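Long-range contacts in alanyl-tRNA synthetase (Aquifex aeolicus, PDB 3G98), which attaches alanine to its cognate tRNA using ATP, its C-Ala domain bringing the editing and aminoacylation functions together on one tRNA: residues F9-G14 and K37-I42; N51-V56 and A85-G90; G74-G79 and P99-L104; V19-L24 and S44-K49. One frame throughout, in Å; residues are numbered along the deposited sequence.

Contact 1: F9-G14 and K37-I42; sequences FTLHYG and KDVVFI
His12 turns the edge of its imidazole to Asp38: NE2 meets OD1 in the ring plane at 3.4 Å, a weak hydrogen bond, and ring and carboxylate planes stand 71° apart. With CG anti to its carbonyl carbon (chi1 -54°), the ring folds back along its strand toward Thr10. The other carboxylate oxygen, Asp38 OD2, is bonded to the backbone N of Thr35, which helps to fix the group. Thr10 shares this face; its OG1 is bonded to Asn5 but also lies 3.5 Å from Lys37 CE. The lysine chain bends at chi3, and its NZ donates to a water 2.7 Å away, which in turn donates to Phe9 O.

The two strands run in the same direction as the outer members of a beta-alpha-beta unit whose connection is helix 21-31. Backbone bonds staple them in parallel fashion: Lys37 O and Val39 O accept from Thr10 and His12, while Val39 N and Phe41 N donate to Thr10 O and His12 O.

On the opposite face Val39 sits between two neighbours. Its CG2 faces Phe9 CB at 4.0 Å, and Leu11 slants across the other branch, its CD1 4.0 Å from Val39 CG1. Further along, Tyr13 CB comes within 3.2 Å of Phe41 O, while the tyrosine ring leads away to Val102 and Lys106 of helix 98-110.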
# COMPACT_ATOMS: atom_id res chain seq x y z
N PHE A 9 -5.84 0.39 -13.37
CA PHE A 9 -4.93 1.09 -12.46
C PHE A 9 -3.46 0.77 -12.75
O PHE A 9 -3.16 -0.23 -13.40
CB PHE A 9 -5.26 0.73 -11.01
CG PHE A 9 -6.73 0.74 -10.71
CD1 PHE A 9 -7.43 -0.46 -10.54
CD2 PHE A 9 -7.43 1.93 -10.62
CE1 PHE A 9 -8.79 -0.46 -10.27
CE2 PHE A 9 -8.80 1.94 -10.35
CZ PHE A 9 -9.47 0.74 -10.18
N THR A 10 -2.56 1.63 -12.28
CA THR A 10 -1.12 1.33 -12.30
C THR A 10 -0.64 1.13 -10.86
O THR A 10 -0.67 2.06 -10.04
CB THR A 10 -0.29 2.45 -12.97
OG1 THR A 10 -0.68 2.59 -14.34
CG2 THR A 10 1.20 2.12 -12.92
N LEU A 11 -0.21 -0.09 -10.55
CA LEU A 11 0.25 -0.43 -9.21
C LEU A 11 1.76 -0.28 -9.06
O LEU A 11 2.52 -0.84 -9.85
CB LEU A 11 -0.18 -1.85 -8.83
CG LEU A 11 0.30 -2.34 -7.46
CD1 LEU A 11 -0.29 -1.51 -6.34
CD2 LEU A 11 -0.04 -3.82 -7.27
N HIS A 12 2.17 0.51 -8.07
CA HIS A 12 3.58 0.64 -7.70
C HIS A 12 3.76 0.02 -6.32
O HIS A 12 3.08 0.39 -5.35
CB HIS A 12 4.00 2.12 -7.66
CG HIS A 12 3.70 2.86 -8.92
ND1 HIS A 12 4.55 2.87 -10.00
CD2 HIS A 12 2.63 3.61 -9.28
CE1 HIS A 12 4.02 3.60 -10.98
NE2 HIS A 12 2.85 4.06 -10.56
N TYR A 13 4.68 -0.93 -6.21
CA TYR A 13 4.83 -1.62 -4.94
C TYR A 13 6.24 -2.07 -4.64
O TYR A 13 7.04 -2.32 -5.55
CB TYR A 13 3.85 -2.80 -4.84
CG TYR A 13 4.20 -3.95 -5.76
CD1 TYR A 13 5.02 -4.98 -5.33
CD2 TYR A 13 3.73 -3.99 -7.07
CE1 TYR A 13 5.36 -6.04 -6.17
CE2 TYR A 13 4.05 -5.04 -7.92
CZ TYR A 13 4.87 -6.06 -7.47
OH TYR A 13 5.20 -7.11 -8.30
N GLY A 14 6.53 -2.18 -3.36
CA GLY A 14 7.83 -2.67 -2.94
C GLY A 14 7.99 -2.61 -1.45
O GLY A 14 7.28 -1.86 -0.77
N LYS A 37 -4.31 7.53 -12.05
CA LYS A 37 -4.71 6.14 -11.86
C LYS A 37 -3.70 5.31 -11.07
O LYS A 37 -3.65 4.10 -11.21
CB LYS A 37 -4.96 5.47 -13.22
CG LYS A 37 -3.76 5.51 -14.16
CD LYS A 37 -4.07 4.83 -15.48
CE LYS A 37 -3.95 3.32 -15.37
NZ LYS A 37 -4.34 2.64 -16.64
N ASP A 38 -2.90 5.97 -10.22
CA ASP A 38 -1.86 5.29 -9.45
C ASP A 38 -2.38 4.70 -8.14
O ASP A 38 -3.16 5.32 -7.43
CB ASP A 38 -0.72 6.25 -9.12
CG ASP A 38 -0.01 6.77 -10.36
OD1 ASP A 38 0.18 5.98 -11.32
OD2 ASP A 38 0.35 7.96 -10.37
N VAL A 39 -1.93 3.48 -7.84
CA VAL A 39 -2.13 2.86 -6.54
C VAL A 39 -0.73 2.50 -6.04
O VAL A 39 0.03 1.83 -6.74
CB VAL A 39 -3.00 1.57 -6.63
CG1 VAL A 39 -3.20 0.97 -5.23
CG2 VAL A 39 -4.36 1.85 -7.29
N VAL A 40 -0.39 2.95 -4.85
CA VAL A 40 0.96 2.73 -4.31
C VAL A 40 0.85 1.90 -3.05
O VAL A 40 0.12 2.26 -2.12
CB VAL A 40 1.64 4.06 -3.98
CG1 VAL A 40 3.05 3.83 -3.42
CG2 VAL A 40 1.66 4.98 -5.19
N PHE A 41 1.54 0.76 -3.02
CA PHE A 41 1.56 -0.07 -1.83
C PHE A 41 3.01 -0.33 -1.46
O PHE A 41 3.68 -1.16 -2.07
CB PHE A 41 0.79 -1.38 -2.07
CG PHE A 41 0.85 -2.37 -0.93
CD1 PHE A 41 0.76 -1.96 0.40
CD2 PHE A 41 0.97 -3.73 -1.21
CE1 PHE A 41 0.80 -2.90 1.44
CE2 PHE A 41 1.00 -4.66 -0.18
CZ PHE A 41 0.92 -4.24 1.15
N ILE A 42 3.51 0.42 -0.49
CA ILE A 42 4.91 0.24 -0.11
C ILE A 42 5.01 -0.06 1.37
O ILE A 42 4.12 0.27 2.15
CB ILE A 42 5.80 1.45 -0.49
CG1 ILE A 42 5.31 2.73 0.19
CG2 ILE A 42 5.87 1.60 -2.01
CD1 ILE A 42 6.19 3.95 -0.09
O HOH W 1 -4.24 0.01 -16.22

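Contact 2: N51-V56 and A85-G90; sequences NFVIGV and ADLAQG
Gln89 and Asn51 meet through their amides: Gln89 NE2 donates to OD1 of Asn51, in one of that residue's two conformers, at 2.9 Å. The donor lies in the carbonyl plane, on a lone pair, although the two amide planes are nearly perpendicular (80°). Gln89 NE2 is also bonded to Pro21 O, and OE1 takes a bond from Arg25, which ties the amide to helix 21-31. Along the backbone, Phe52 with Gly90 and Ile54 with Ala88 form reciprocal N-H to O pairs. One further bond, from Val56 N to Asp86 O at 2.8 Å, extends the pairing to the end; there Arg32 bridges Asp86 OD2 and Val56 O.

Packing spreads out on both faces. Phe52 CG sits between its backbone N and carbonyl carbon (chi1 50°), laying the ring face against Gly90, whose CA is 4.2 Å from the ring centroid in a CH-pi contact. A CB on Gly90 would press tightly against Phe52 CZ. Shortening Phe52 to an alanine would strip this cover from Gly90 and would probably open a gap beside Ile70 and Leu77, which also touch the ring. On the other face Val53 CG1 packs on Leu87 CD1 at 3.8 Å, and that leucine methyl also lies 3.6 Å from Gly55 CA. Val53 CG2 rests beside the Gln89 amide, 3.5 Å from NE2.

An aromatic ring lying over a cross-strand glycine is a recurrent feature of antiparallel sheets; here it occurs in the mixed sheet of the domain, between strands 49-56 and 87-92.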
# COMPACT_ATOMS: atom_id res chain seq x y z
N ASN A 51 5.92 -1.86 8.58
CA ASN A 51 5.02 -0.72 8.46
C ASN A 51 4.65 -0.59 6.99
O ASN A 51 5.49 -0.81 6.13
CB ASN A 51 5.70 0.55 8.97
CG ASN A 51 4.78 1.76 8.97
OD1 ASN A 51 4.54 2.37 7.93
ND2 ASN A 51 4.28 2.13 10.15
N PHE A 52 3.40 -0.23 6.70
CA PHE A 52 2.96 -0.20 5.32
C PHE A 52 1.98 0.94 5.04
O PHE A 52 1.27 1.41 5.93
CB PHE A 52 2.36 -1.56 4.92
CG PHE A 52 1.35 -2.08 5.88
CD1 PHE A 52 1.74 -2.81 7.00
CD2 PHE A 52 -0.01 -1.82 5.69
CE1 PHE A 52 0.81 -3.29 7.90
CE2 PHE A 52 -0.95 -2.29 6.60
CZ PHE A 52 -0.54 -3.02 7.71
N VAL A 53 1.96 1.37 3.78
CA VAL A 53 1.15 2.50 3.36
C VAL A 53 0.47 2.18 2.04
O VAL A 53 1.06 1.54 1.16
CB VAL A 53 2.02 3.76 3.15
CG1 VAL A 53 1.19 4.89 2.52
CG2 VAL A 53 2.69 4.20 4.47
N ILE A 54 -0.76 2.64 1.90
CA ILE A 54 -1.47 2.62 0.62
C ILE A 54 -1.81 4.05 0.28
O ILE A 54 -2.45 4.75 1.08
CB ILE A 54 -2.77 1.79 0.70
CG1 ILE A 54 -2.49 0.33 1.05
CG2 ILE A 54 -3.53 1.88 -0.64
CD1 ILE A 54 -2.17 -0.53 -0.13
N GLY A 55 -1.35 4.51 -0.87
CA GLY A 55 -1.73 5.83 -1.38
C GLY A 55 -2.31 5.66 -2.76
O GLY A 55 -1.81 4.87 -3.56
N VAL A 56 -3.38 6.39 -3.06
CA VAL A 56 -3.99 6.32 -4.38
C VAL A 56 -4.13 7.71 -4.98
O VAL A 56 -4.18 8.71 -4.25
CB VAL A 56 -5.37 5.57 -4.38
CG1 VAL A 56 -5.25 4.18 -3.76
CG2 VAL A 56 -6.43 6.38 -3.67
N ALA A 85 -9.50 7.91 2.39
CA ALA A 85 -9.71 7.15 1.17
C ALA A 85 -8.53 7.22 0.20
O ALA A 85 -8.34 6.32 -0.62
CB ALA A 85 -11.01 7.60 0.47
N ASP A 86 -7.73 8.29 0.28
CA ASP A 86 -6.64 8.46 -0.68
C ASP A 86 -5.27 8.08 -0.13
O ASP A 86 -4.33 7.87 -0.90
CB ASP A 86 -6.61 9.87 -1.26
CG ASP A 86 -6.27 10.92 -0.22
OD1 ASP A 86 -6.96 10.97 0.83
OD2 ASP A 86 -5.32 11.70 -0.45
N LEU A 87 -5.18 7.97 1.20
CA LEU A 87 -3.91 7.65 1.87
C LEU A 87 -4.14 7.06 3.26
O LEU A 87 -4.73 7.69 4.15
CB LEU A 87 -3.03 8.90 1.96
CG LEU A 87 -1.57 8.72 2.40
CD1 LEU A 87 -0.78 7.90 1.38
CD2 LEU A 87 -0.90 10.07 2.64
N ALA A 88 -3.65 5.84 3.45
CA ALA A 88 -3.82 5.12 4.72
C ALA A 88 -2.54 4.37 5.08
O ALA A 88 -1.71 4.10 4.22
CB ALA A 88 -5.00 4.17 4.62
N GLN A 89 -2.38 4.02 6.36
CA GLN A 89 -1.12 3.46 6.85
C GLN A 89 -1.37 2.52 8.02
O GLN A 89 -2.37 2.66 8.74
CB GLN A 89 -0.17 4.60 7.25
CG GLN A 89 1.17 4.20 7.86
CD GLN A 89 2.18 5.35 7.85
OE1 GLN A 89 1.79 6.53 7.89
NE2 GLN A 89 3.46 5.03 7.77
N GLY A 90 -0.47 1.57 8.23
CA GLY A 90 -0.61 0.63 9.34
C GLY A 90 0.70 -0.05 9.71
O GLY A 90 1.73 0.13 9.04

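Contact 3: G74-G79 and P99-L104; sequences GKVLKG and PEAVKL
Val76 and Ala101 bring the closing turn of helix 66-76 against helix 98-110, their CA atoms 5.7 Å apart, just where the first helix finishes in a Schellman motif. In that motif Lys78 takes a positive phi as the C-prime residue, Gly79 N returns to Gly74 O at 2.7 Å, and Lys78 N bonds to Lys75 O.

Val76 carries most of the contact, its two methyls dividing the work. CG1, anti to the backbone N (chi1 173°), is set against the backbone of the second helix, 3.6 Å from Ala101 N, and it also touches Ala101 CB and, at 4.0 Å, Glu100 CB. CG2 reaches the next turn of that helix, where Leu104, its side chain running at a slant to the valine, offers CD2 at 3.6 Å. Beside the valine, the first residue beyond the helix adds a second apolar group: Leu77 CG lies 4.0 Å from Ala101 CB. The alanine methyl is thus touched by both Val76 and Leu77, and Phe41 of strand 38-46 packs on it as well, so the two helices share a support in the sheet. The carboxylate of Glu100 leads away from the valine that touches its CB.

At the helix end, Val76 O is bonded to Lys97 NZ, a positive charge that would be expected to suit the negative end of the helix dipole. Between the two segments themselves the touching groups are aliphatic, with no polar pairing to set direction, so the small contact probably depends on the fit of a branched valine against an alanine and a leucine.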
# COMPACT_ATOMS: atom_id res chain seq x y z
N GLY A 74 -3.45 -5.26 5.61
CA GLY A 74 -3.06 -5.28 7.01
C GLY A 74 -3.30 -6.63 7.67
O GLY A 74 -2.46 -7.13 8.42
N LYS A 75 -4.45 -7.23 7.38
CA LYS A 75 -4.77 -8.55 7.92
C LYS A 75 -3.70 -9.58 7.54
O LYS A 75 -3.24 -10.35 8.39
CB LYS A 75 -6.15 -9.02 7.45
CG LYS A 75 -6.47 -10.45 7.82
CD LYS A 75 -7.91 -10.77 7.50
CE LYS A 75 -8.32 -12.13 8.04
NZ LYS A 75 -9.77 -12.35 7.83
N VAL A 76 -3.31 -9.59 6.27
CA VAL A 76 -2.27 -10.50 5.77
C VAL A 76 -0.93 -10.28 6.48
O VAL A 76 -0.20 -11.23 6.78
CB VAL A 76 -2.12 -10.36 4.24
CG1 VAL A 76 -0.93 -11.16 3.74
CG2 VAL A 76 -3.41 -10.81 3.54
N LEU A 77 -0.62 -9.02 6.77
CA LEU A 77 0.64 -8.66 7.40
C LEU A 77 0.56 -8.73 8.93
O LEU A 77 1.46 -8.26 9.63
CB LEU A 77 1.07 -7.26 6.95
CG LEU A 77 1.37 -7.15 5.45
CD1 LEU A 77 1.68 -5.71 5.08
CD2 LEU A 77 2.55 -8.06 5.09
N LYS A 78 -0.52 -9.34 9.44
CA LYS A 78 -0.76 -9.47 10.87
C LYS A 78 -0.72 -8.10 11.54
O LYS A 78 0.02 -7.88 12.51
CB LYS A 78 0.25 -10.44 11.52
CG LYS A 78 0.24 -11.84 10.89
CD LYS A 78 -1.08 -12.54 11.15
CE LYS A 78 -1.03 -14.00 10.71
NZ LYS A 78 -2.30 -14.70 11.10
N GLY A 79 -1.50 -7.18 10.99
CA GLY A 79 -1.56 -5.82 11.51
C GLY A 79 -2.87 -5.13 11.16
O GLY A 79 -3.82 -5.76 10.69
N PRO A 99 4.82 -10.40 -0.03
CA PRO A 99 4.42 -10.91 -1.34
C PRO A 99 2.95 -11.37 -1.38
O PRO A 99 2.25 -11.14 -2.37
CB PRO A 99 5.37 -12.09 -1.56
CG PRO A 99 6.56 -11.77 -0.73
CD PRO A 99 6.02 -11.07 0.49
N GLU A 100 2.50 -12.01 -0.30
CA GLU A 100 1.12 -12.48 -0.21
C GLU A 100 0.14 -11.29 -0.13
O GLU A 100 -0.96 -11.33 -0.70
CB GLU A 100 0.96 -13.41 0.99
CG GLU A 100 1.61 -14.79 0.82
CD GLU A 100 3.14 -14.79 0.82
OE1 GLU A 100 3.78 -13.84 1.34
OE2 GLU A 100 3.73 -15.76 0.29
N ALA A 101 0.54 -10.24 0.58
CA ALA A 101 -0.27 -9.01 0.64
C ALA A 101 -0.39 -8.37 -0.74
O ALA A 101 -1.46 -7.85 -1.10
CB ALA A 101 0.33 -8.02 1.65
N VAL A 102 0.70 -8.39 -1.51
CA VAL A 102 0.70 -7.82 -2.86
C VAL A 102 -0.23 -8.61 -3.76
O VAL A 102 -1.03 -8.02 -4.52
CB VAL A 102 2.12 -7.78 -3.49
CG1 VAL A 102 2.03 -7.43 -4.98
CG2 VAL A 102 3.00 -6.77 -2.75
N LYS A 103 -0.16 -9.93 -3.68
CA LYS A 103 -1.05 -10.79 -4.46
C LYS A 103 -2.52 -10.46 -4.17
O LYS A 103 -3.32 -10.29 -5.10
CB LYS A 103 -0.75 -12.26 -4.18
CG LYS A 103 -1.48 -13.25 -5.08
CD LYS A 103 -1.02 -14.68 -4.79
CE LYS A 103 -1.61 -15.20 -3.49
NZ LYS A 103 -1.02 -16.50 -3.04
N LEU A 104 -2.87 -10.35 -2.88
CA LEU A 104 -4.22 -9.96 -2.47
C LEU A 104 -4.64 -8.61 -3.03
O LEU A 104 -5.75 -8.45 -3.52
CB LEU A 104 -4.34 -9.95 -0.94
CG LEU A 104 -5.71 -9.50 -0.36
CD1 LEU A 104 -6.84 -10.36 -0.91
CD2 LEU A 104 -5.72 -9.54 1.15

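Contact 4: V19-L24 and S44-K49; sequences VEPEEL and SRKGDK
Ser44 and Val19 are joined by a short hydrogen bond from Ser44 OG to Val19 O, 2.6 Å long. The hydroxyl comes in the carbonyl plane, on a lone pair, with a C=O...O angle of 117°. Because OG lies anti to the serine N (chi1 174°), it is set against the loop that leads into helix 21-31, 3.5 Å from Val19 CB. Leu24, one turn into that helix, closes over the serine backbone, its CD2 3.8 Å from Ser44 N.

Lys46 makes the second link. Its chain, bent at chi3, brings NZ to the syn side of Glu20 OE1 at 2.9 Å, a salt bridge in which the ammonium lies 29° out of the carboxylate plane and the two side chains cross at about a right angle. A glutamine in place of Glu20 would keep a similar shape but lose the negative charge, which would probably leave the Lys46 ammonium without its ionic partner and freer to swing away. Glu20 also occupies the N-cap position: its O takes the N-H of Leu24 at 2.8 Å, and its own N makes a weak bond to Glu23 OE1.

The strand side ends in a type II' turn, from Lys46 to Lys49, of a tight beta hairpin, with Gly47 at the turn's first corner. The contact thus fastens the start of the crossover helix in a beta-alpha-beta unit to the far end of the strand that the helix leads into.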
# COMPACT_ATOMS: atom_id res chain seq x y z
N VAL A 19 13.24 1.87 6.46
CA VAL A 19 12.68 3.19 6.17
C VAL A 19 11.73 3.62 7.28
O VAL A 19 10.89 2.84 7.72
CB VAL A 19 11.95 3.20 4.80
CG1 VAL A 19 11.13 4.47 4.64
CG2 VAL A 19 12.97 3.06 3.67
N GLU A 20 11.86 4.86 7.74
CA GLU A 20 10.98 5.36 8.80
C GLU A 20 9.54 5.51 8.29
O GLU A 20 9.32 5.86 7.13
CB GLU A 20 11.49 6.69 9.36
CG GLU A 20 12.87 6.59 10.00
CD GLU A 20 12.94 5.56 11.11
OE1 GLU A 20 11.90 5.31 11.76
OE2 GLU A 20 14.02 4.98 11.33
N PRO A 21 8.56 5.22 9.16
CA PRO A 21 7.14 5.24 8.79
C PRO A 21 6.73 6.58 8.17
O PRO A 21 6.02 6.60 7.18
CB PRO A 21 6.43 5.08 10.14
CG PRO A 21 7.41 4.40 11.01
CD PRO A 21 8.76 4.85 10.57
N GLU A 22 7.18 7.69 8.76
CA GLU A 22 6.77 9.00 8.24
C GLU A 22 7.39 9.27 6.87
O GLU A 22 6.78 9.92 6.01
CB GLU A 22 7.07 10.11 9.25
CG GLU A 22 6.03 10.19 10.39
CD GLU A 22 4.61 10.47 9.89
OE1 GLU A 22 4.44 11.38 9.06
OE2 GLU A 22 3.67 9.77 10.33
N GLU A 23 8.60 8.75 6.66
CA GLU A 23 9.29 8.85 5.38
C GLU A 23 8.60 7.98 4.32
O GLU A 23 8.42 8.38 3.17
CB GLU A 23 10.75 8.42 5.54
CG GLU A 23 11.61 9.41 6.34
CD GLU A 23 13.02 8.89 6.61
OE1 GLU A 23 13.31 7.70 6.34
OE2 GLU A 23 13.84 9.69 7.11
N LEU A 24 8.21 6.78 4.74
CA LEU A 24 7.48 5.88 3.87
C LEU A 24 6.18 6.51 3.40
O LEU A 24 5.84 6.47 2.21
CB LEU A 24 7.20 4.58 4.63
CG LEU A 24 6.69 3.39 3.84
CD1 LEU A 24 7.80 2.83 2.98
CD2 LEU A 24 6.16 2.34 4.83
N SER A 44 7.94 -1.00 4.82
CA SER A 44 9.28 -0.94 5.36
C SER A 44 9.43 -2.01 6.42
O SER A 44 8.65 -2.06 7.38
CB SER A 44 9.55 0.42 5.99
OG SER A 44 10.82 0.43 6.64
N ARG A 45 10.42 -2.88 6.22
CA ARG A 45 10.72 -3.92 7.19
C ARG A 45 11.74 -3.39 8.18
O ARG A 45 12.82 -2.92 7.78
CB ARG A 45 11.29 -5.16 6.49
CG ARG A 45 11.42 -6.33 7.44
CD ARG A 45 12.19 -7.50 6.84
NE ARG A 45 12.30 -8.57 7.84
CZ ARG A 45 11.93 -9.83 7.63
NH1 ARG A 45 11.48 -10.22 6.45
NH2 ARG A 45 12.05 -10.72 8.61
N LYS A 46 11.41 -3.45 9.46
CA LYS A 46 12.38 -3.18 10.52
C LYS A 46 12.47 -4.41 11.41
O LYS A 46 11.68 -4.57 12.35
CB LYS A 46 11.98 -1.95 11.33
CG LYS A 46 12.16 -0.64 10.56
CD LYS A 46 11.41 0.52 11.22
CE LYS A 46 12.27 1.25 12.24
NZ LYS A 46 11.64 2.55 12.65
N GLY A 47 13.42 -5.29 11.09
CA GLY A 47 13.55 -6.55 11.81
C GLY A 47 12.31 -7.40 11.62
O GLY A 47 11.97 -7.76 10.50
N ASP A 48 11.62 -7.71 12.71
CA ASP A 48 10.45 -8.58 12.64
C ASP A 48 9.14 -7.80 12.59
O ASP A 48 8.05 -8.38 12.74
CB ASP A 48 10.45 -9.59 13.80
CG ASP A 48 11.42 -10.73 13.57
OD1 ASP A 48 11.67 -11.08 12.39
OD2 ASP A 48 11.93 -11.29 14.56
N LYS A 49 9.24 -6.49 12.37
CA LYS A 49 8.05 -5.66 12.22
C LYS A 49 7.96 -5.12 10.80
O LYS A 49 8.97 -5.01 10.10
CB LYS A 49 8.07 -4.51 13.23
CG LYS A 49 8.11 -4.96 14.68
CD LYS A 49 6.99 -5.96 14.97
CE LYS A 49 7.10 -6.52 16.39
NZ LYS A 49 7.06 -5.44 17.41

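How the contacts relate
From the N terminus, contact 1 closes the loop that runs from strand 9-17 through helix 21-31 to strand 38-46. Contact 4 opens inside that loop and closes beyond it, so the two cross, binding the helix start to the end of the same strand. The hairpin at residues 46-49 then leads into strand 49-56, where contact 2 opens and closes a second loop around helix 66-76. Contact 3 crosses contact 2 in turn, joining that helix's end to helix 98-110. The two crossed pairs follow in series but meet in the sheet, where strand 38-46 pairs with strand 49-56 and Phe41 touches Ile54, Leu77 and Ala101.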